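Local structure of hemin ABC transporter, periplasmic hemin-binding protein HutB (Vibrio cholerae, 5KHL) at residues I19-S24 and V44-P49; G58-L63 and I77-M82. The protein probably binds hemin in the periplasm and delivers it to an ABC transporter for import across the inner membrane. One frame throughout, in Å; residues are numbered along the deposited sequence.

Overall arrangement
Contacts 1 and 2 lie on the same side of the chain's centre, with their own centres about 10 Å apart, and both use the parallel four-stranded sheet of one lobe of this periplasmic binding protein. Along the chain they follow in series: 19-24 meets 44-49 before 58-63 meets 77-82. Strands 19-21 and 75-78 are sheet neighbours; 19-24 runs off the first and 77-82 off the second, while 44-49 and 58-63 belong to the long loop between strand 39-42 and helix 65-69. Two probable hydrogen bonds, Ala22 N to Ile77 O (2.7 Å) and Val44 N to Gly58 O (2.9 Å), connect the loops at the C-terminal edge of this sheet to one another.

Contact 1: residues I19-S24 and V44-P49; sequences IVSAGS and VTSEVP
Thr45 OG1 has two hydrogen-bond partners: Ser24 N donates to it over 3.3 Å, with 142° at the hydrogen, and Asp43 OD2 bonds to it from just before the segment. The site is the turn from strand 19-21 into helix 24-32, where Gly23 holds the N-cap position, so a side chain of the loop after strand 39-42 takes up the amide of the helix's first residue. The bond from CA to CB of Thr45 points toward 19-24, and chi1 of 72° then puts OG1 between its own backbone N and carbonyl carbon, where it meets Ser24 N. Packing accompanies the bond, since Ser24 CB lies 3.4 Å from Thr45 OG1. Ser46 OG also approaches, 3.4 Å from Gly23 C, but its hydrogen bonds run to Asp43 OD1 and Thr27 OG1. Thr27 OG1 is bonded to Ser21 OG as well, which links the strand end, the first helical turn and the loop through hydroxyls. Asp43 probably helps to orient both Thr45 and Ser46, bonding one carboxylate oxygen to each. At the hydroxyl of Ser24, a water accepts from Glu47 N at 3.0 Å and has a weak 3.3 Å hydrogen bond with Ser24 OG.

Contact 2: residues G58-L63 and I77-M82; sequences GYHRRL and IGSDEM
A type I beta turn, Ser79 to Met82, comes off strand 75-78 and presents Glu81 to the loop residues His60 and Arg61. The turn is closed by Met82 N to Ser79 O, 3.1 Å, and Ser79 OG adds an ST turn by accepting from Glu81 N at 3.2 Å. From this base the Glu81 side chain, straight at chi2 (178°), takes much the same direction as that of Arg61 next to it. His60 NE2 donates to Glu81 OE2 in a weak but nearly straight bond, 3.4 Å long; OE2 sits at the ring's edge, and ring and carboxylate planes are only 20° apart. The guanidinium is turned 69° from that carboxylate. Its salt bridge, Arg61 NH1 to Glu81 OE1, measures 2.9 Å but is doubtful in detail, because NH1 is modelled too close to Glu81. His60 NE2 lies over one guanidinium face, 3.9 Å above the plane. Next to these polar groups, Met82 CA makes a CA-H...O contact of 3.2 Å with His60 O, and Leu63 CD1 meets Met82 CB at 4.4 Å. Gly83 continues the link through backbone bonds to His60 and Leu63, while Met82 packs on Leu76 of strand 75-78 and on Val98 and Val100 of neighbouring strand 97-100.

Contact 1: residues I19-S24 and V44-P49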
loop_
_atom_site.group_PDB
_atom_site.type_symbol
_atom_site.label_atom_id
_atom_site.label_comp_id
_atom_site.label_asym_id
_atom_site.label_seq_id
_atom_site.Cartn_x
_atom_site.Cartn_y
_atom_site.Cartn_z
ATOM N N ILE A 19 15.311 -7.300 -14.106
ATOM C CA ILE A 19 14.120 -6.513 -13.843
ATOM C C ILE A 19 14.393 -5.241 -13.044
ATOM O O ILE A 19 14.991 -5.296 -11.971
ATOM C CB ILE A 19 13.077 -7.351 -13.078
ATOM C CG1 ILE A 19 12.485 -8.416 -14.003
ATOM C CG2 ILE A 19 12.008 -6.461 -12.496
ATOM C CD1 ILE A 19 11.722 -9.504 -13.273
ATOM N N VAL A 20 13.945 -4.101 -13.568
ATOM C CA VAL A 20 13.768 -2.932 -12.728
ATOM C C VAL A 20 12.348 -2.891 -12.188
ATOM O O VAL A 20 11.386 -2.689 -12.933
ATOM C CB VAL A 20 14.045 -1.636 -13.467
ATOM C CG1 VAL A 20 13.758 -0.431 -12.536
ATOM C CG2 VAL A 20 15.500 -1.613 -13.988
ATOM N N SER A 21 12.211 -3.112 -10.890
ATOM C CA SER A 21 10.909 -2.984 -10.266
ATOM C C SER A 21 10.696 -1.553 -9.794
ATOM O O SER A 21 11.473 -1.030 -8.986
ATOM C CB SER A 21 10.762 -3.959 -9.114
ATOM O OG SER A 21 9.689 -3.538 -8.319
ATOM N N ALA A 22 9.643 -0.925 -10.309
ATOM C CA ALA A 22 9.453 0.507 -10.139
ATOM C C ALA A 22 8.444 0.834 -9.043
ATOM O O ALA A 22 8.041 1.987 -8.883
ATOM C CB ALA A 22 9.024 1.119 -11.425
ATOM N N GLY A 23 8.044 -0.183 -8.291
ATOM C CA GLY A 23 7.065 -0.001 -7.236
ATOM C C GLY A 23 7.121 -1.063 -6.164
ATOM O O GLY A 23 7.312 -2.254 -6.454
ATOM N N SER A 24 6.953 -0.614 -4.919
ATOM C CA SER A 24 6.896 -1.479 -3.741
ATOM C C SER A 24 5.973 -2.702 -3.947
ATOM O O SER A 24 6.346 -3.835 -3.628
ATOM C CB SER A 24 6.442 -0.658 -2.525
ATOM O OG SER A 24 6.541 -1.413 -1.333
ATOM N N VAL A 44 12.660 3.753 -4.849
ATOM C CA VAL A 44 12.899 4.188 -3.472
ATOM C C VAL A 44 11.942 3.549 -2.459
ATOM O O VAL A 44 12.351 3.263 -1.326
ATOM C CB VAL A 44 12.796 5.721 -3.323
ATOM C CG1 VAL A 44 13.950 6.405 -4.047
ATOM C CG2 VAL A 44 11.450 6.222 -3.836
ATOM N N THR A 45 10.686 3.327 -2.865
ATOM C CA THR A 45 9.651 2.782 -1.965
ATOM C C THR A 45 9.765 1.271 -1.754
ATOM O O THR A 45 9.099 0.720 -0.884
ATOM C CB THR A 45 8.179 3.072 -2.467
ATOM O OG1 THR A 45 7.862 2.275 -3.621
ATOM C CG2 THR A 45 7.978 4.522 -2.805
ATOM N N SER A 46 10.592 0.603 -2.557
ATOM C CA SER A 46 10.699 -0.853 -2.487
ATOM C C SER A 46 11.611 -1.279 -1.366
ATOM O O SER A 46 12.565 -0.593 -1.050
ATOM C CB SER A 46 11.212 -1.443 -3.803
ATOM O OG SER A 46 10.194 -1.489 -4.777
ATOM N N GLU A 47 11.300 -2.420 -0.762
ATOM C CA GLU A 47 12.147 -2.991 0.274
ATOM C C GLU A 47 12.690 -4.342 -0.148
ATOM O O GLU A 47 11.954 -5.223 -0.605
ATOM C CB GLU A 47 11.392 -3.098 1.586
ATOM C CG GLU A 47 11.389 -1.778 2.316
ATOM C CD GLU A 47 10.096 -1.538 3.052
ATOM O OE1 GLU A 47 10.179 -0.904 4.122
ATOM O OE2 GLU A 47 9.015 -1.976 2.572
ATOM N N VAL A 48 14.003 -4.470 -0.009
ATOM C CA VAL A 48 14.739 -5.622 -0.471
ATOM C C VAL A 48 15.811 -5.844 0.567
ATOM O O VAL A 48 16.147 -4.925 1.314
ATOM C CB VAL A 48 15.351 -5.402 -1.890
ATOM C CG1 VAL A 48 14.236 -5.246 -2.951
ATOM C CG2 VAL A 48 16.303 -4.212 -1.894
ATOM N N PRO A 49 16.330 -7.070 0.660
ATOM C CA PRO A 49 17.355 -7.287 1.692
ATOM C C PRO A 49 18.661 -6.571 1.363
ATOM O O PRO A 49 19.084 -6.538 0.207
ATOM C CB PRO A 49 17.543 -8.804 1.696
ATOM C CG PRO A 49 17.051 -9.263 0.364
ATOM C CD PRO A 49 15.988 -8.299 -0.074
HETATM O O HOH W 1 8.764 -3.885 -1.122
#

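Contact 2: residues G58-L63 and I77-M82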
loop_
_atom_site.group_PDB
_atom_site.type_symbol
_atom_site.label_atom_id
_atom_site.label_comp_id
_atom_site.label_asym_id
_atom_site.label_seq_id
_atom_site.Cartn_x
_atom_site.Cartn_y
_atom_site.Cartn_z
ATOM N N GLY A 58 15.194 5.686 -7.841
ATOM C CA GLY A 58 14.551 6.920 -7.471
ATOM C C GLY A 58 13.046 6.725 -7.410
ATOM O O GLY A 58 12.550 5.658 -7.063
ATOM N N TYR A 59 12.329 7.780 -7.751
ATOM C CA TYR A 59 10.879 7.808 -7.671
ATOM C C TYR A 59 10.298 7.487 -9.038
ATOM O O TYR A 59 10.707 8.077 -10.040
ATOM C CB TYR A 59 10.404 9.174 -7.169
ATOM C CG TYR A 59 10.740 9.407 -5.711
ATOM C CD1 TYR A 59 9.742 9.643 -4.774
ATOM C CD2 TYR A 59 12.058 9.379 -5.267
ATOM C CE1 TYR A 59 10.049 9.854 -3.441
ATOM C CE2 TYR A 59 12.368 9.579 -3.947
ATOM C CZ TYR A 59 11.364 9.818 -3.035
ATOM O OH TYR A 59 11.679 10.020 -1.712
ATOM N N HIS A 60 9.349 6.549 -9.075
ATOM C CA HIS A 60 8.880 6.000 -10.346
ATOM C C HIS A 60 8.201 7.060 -11.208
ATOM O O HIS A 60 8.008 6.858 -12.407
ATOM C CB HIS A 60 7.939 4.814 -10.115
ATOM C CG HIS A 60 6.704 5.155 -9.342
ATOM N ND1 HIS A 60 6.613 4.980 -7.976
ATOM C CD2 HIS A 60 5.508 5.650 -9.734
ATOM C CE1 HIS A 60 5.419 5.357 -7.565
ATOM N NE2 HIS A 60 4.726 5.772 -8.616
ATOM N N ARG A 61 7.861 8.197 -10.602
ATOM C CA ARG A 61 7.317 9.329 -11.345
ATOM C C ARG A 61 8.420 10.157 -12.007
ATOM O O ARG A 61 8.147 11.077 -12.764
ATOM C CB ARG A 61 6.494 10.227 -10.426
ATOM C CG ARG A 61 5.060 9.822 -10.264
ATOM C CD ARG A 61 4.392 10.698 -9.219
ATOM N NE ARG A 61 4.194 9.978 -7.961
ATOM C CZ ARG A 61 3.119 9.246 -7.682
ATOM N NH1 ARG A 61 2.142 9.150 -8.572
ATOM N NH2 ARG A 61 3.012 8.622 -6.514
ATOM N N ARG A 62 9.667 9.831 -11.699
ATOM C CA ARG A 62 10.811 10.577 -12.208
ATOM C C ARG A 62 11.962 9.620 -12.467
ATOM O O ARG A 62 13.037 9.705 -11.855
ATOM C CB ARG A 62 11.209 11.688 -11.232
ATOM C CG ARG A 62 10.369 12.931 -11.417
ATOM C CD ARG A 62 10.138 13.699 -10.147
ATOM N NE ARG A 62 9.084 14.688 -10.353
ATOM C CZ ARG A 62 8.951 15.806 -9.648
ATOM N NH1 ARG A 62 9.817 16.092 -8.686
ATOM N NH2 ARG A 62 7.953 16.640 -9.905
ATOM N N LEU A 63 11.702 8.689 -13.375
ATOM C CA LEU A 63 12.700 7.748 -13.811
ATOM C C LEU A 63 13.649 8.443 -14.765
ATOM O O LEU A 63 13.237 9.313 -15.532
ATOM C CB LEU A 63 12.046 6.547 -14.477
ATOM C CG LEU A 63 11.132 5.690 -13.588
ATOM C CD1 LEU A 63 10.508 4.602 -14.418
ATOM C CD2 LEU A 63 11.923 5.103 -12.460
ATOM N N ILE A 77 9.058 -2.743 -14.737
ATOM C CA ILE A 77 7.730 -3.082 -14.284
ATOM C C ILE A 77 7.266 -2.082 -13.237
ATOM O O ILE A 77 7.931 -1.865 -12.227
ATOM C CB ILE A 77 7.682 -4.517 -13.698
ATOM C CG1 ILE A 77 8.210 -5.533 -14.704
ATOM C CG2 ILE A 77 6.264 -4.902 -13.304
ATOM C CD1 ILE A 77 8.479 -6.902 -14.086
ATOM N N GLY A 78 6.098 -1.500 -13.454
ATOM C CA GLY A 78 5.519 -0.654 -12.433
ATOM C C GLY A 78 4.082 -0.301 -12.726
ATOM O O GLY A 78 3.453 -0.893 -13.613
ATOM N N SER A 79 3.554 0.658 -11.973
ATOM C CA SER A 79 2.173 1.087 -12.142
ATOM C C SER A 79 2.062 2.044 -13.313
ATOM O O SER A 79 3.054 2.398 -13.927
ATOM C CB SER A 79 1.642 1.756 -10.883
ATOM O OG SER A 79 2.186 3.053 -10.745
ATOM N N ASP A 80 0.843 2.473 -13.609
ATOM C CA ASP A 80 0.609 3.371 -14.728
ATOM C C ASP A 80 1.109 4.768 -14.411
ATOM O O ASP A 80 0.949 5.681 -15.203
ATOM C CB ASP A 80 -0.880 3.418 -15.082
ATOM C CG ASP A 80 -1.720 4.004 -13.964
ATOM O OD1 ASP A 80 -1.228 4.086 -12.815
ATOM O OD2 ASP A 80 -2.877 4.377 -14.230
ATOM N N GLU A 81 1.692 4.925 -13.232
ATOM C CA GLU A 81 2.288 6.186 -12.821
ATOM C C GLU A 81 3.783 6.293 -13.181
ATOM O O GLU A 81 4.382 7.359 -13.020
ATOM C CB GLU A 81 2.115 6.379 -11.318
ATOM C CG GLU A 81 0.716 6.720 -10.908
ATOM C CD GLU A 81 0.590 6.860 -9.407
ATOM O OE1 GLU A 81 -0.318 7.593 -8.959
ATOM O OE2 GLU A 81 1.407 6.254 -8.673
ATOM N N MET A 82 4.383 5.189 -13.623
ATOM C CA MET A 82 5.768 5.218 -14.052
ATOM C C MET A 82 5.888 6.314 -15.077
ATOM O O MET A 82 4.999 6.477 -15.911
ATOM C CB MET A 82 6.218 3.899 -14.669
ATOM C CG MET A 82 6.465 2.783 -13.713
ATOM S SD MET A 82 7.237 1.473 -14.651
ATOM C CE MET A 82 5.932 1.014 -15.816
#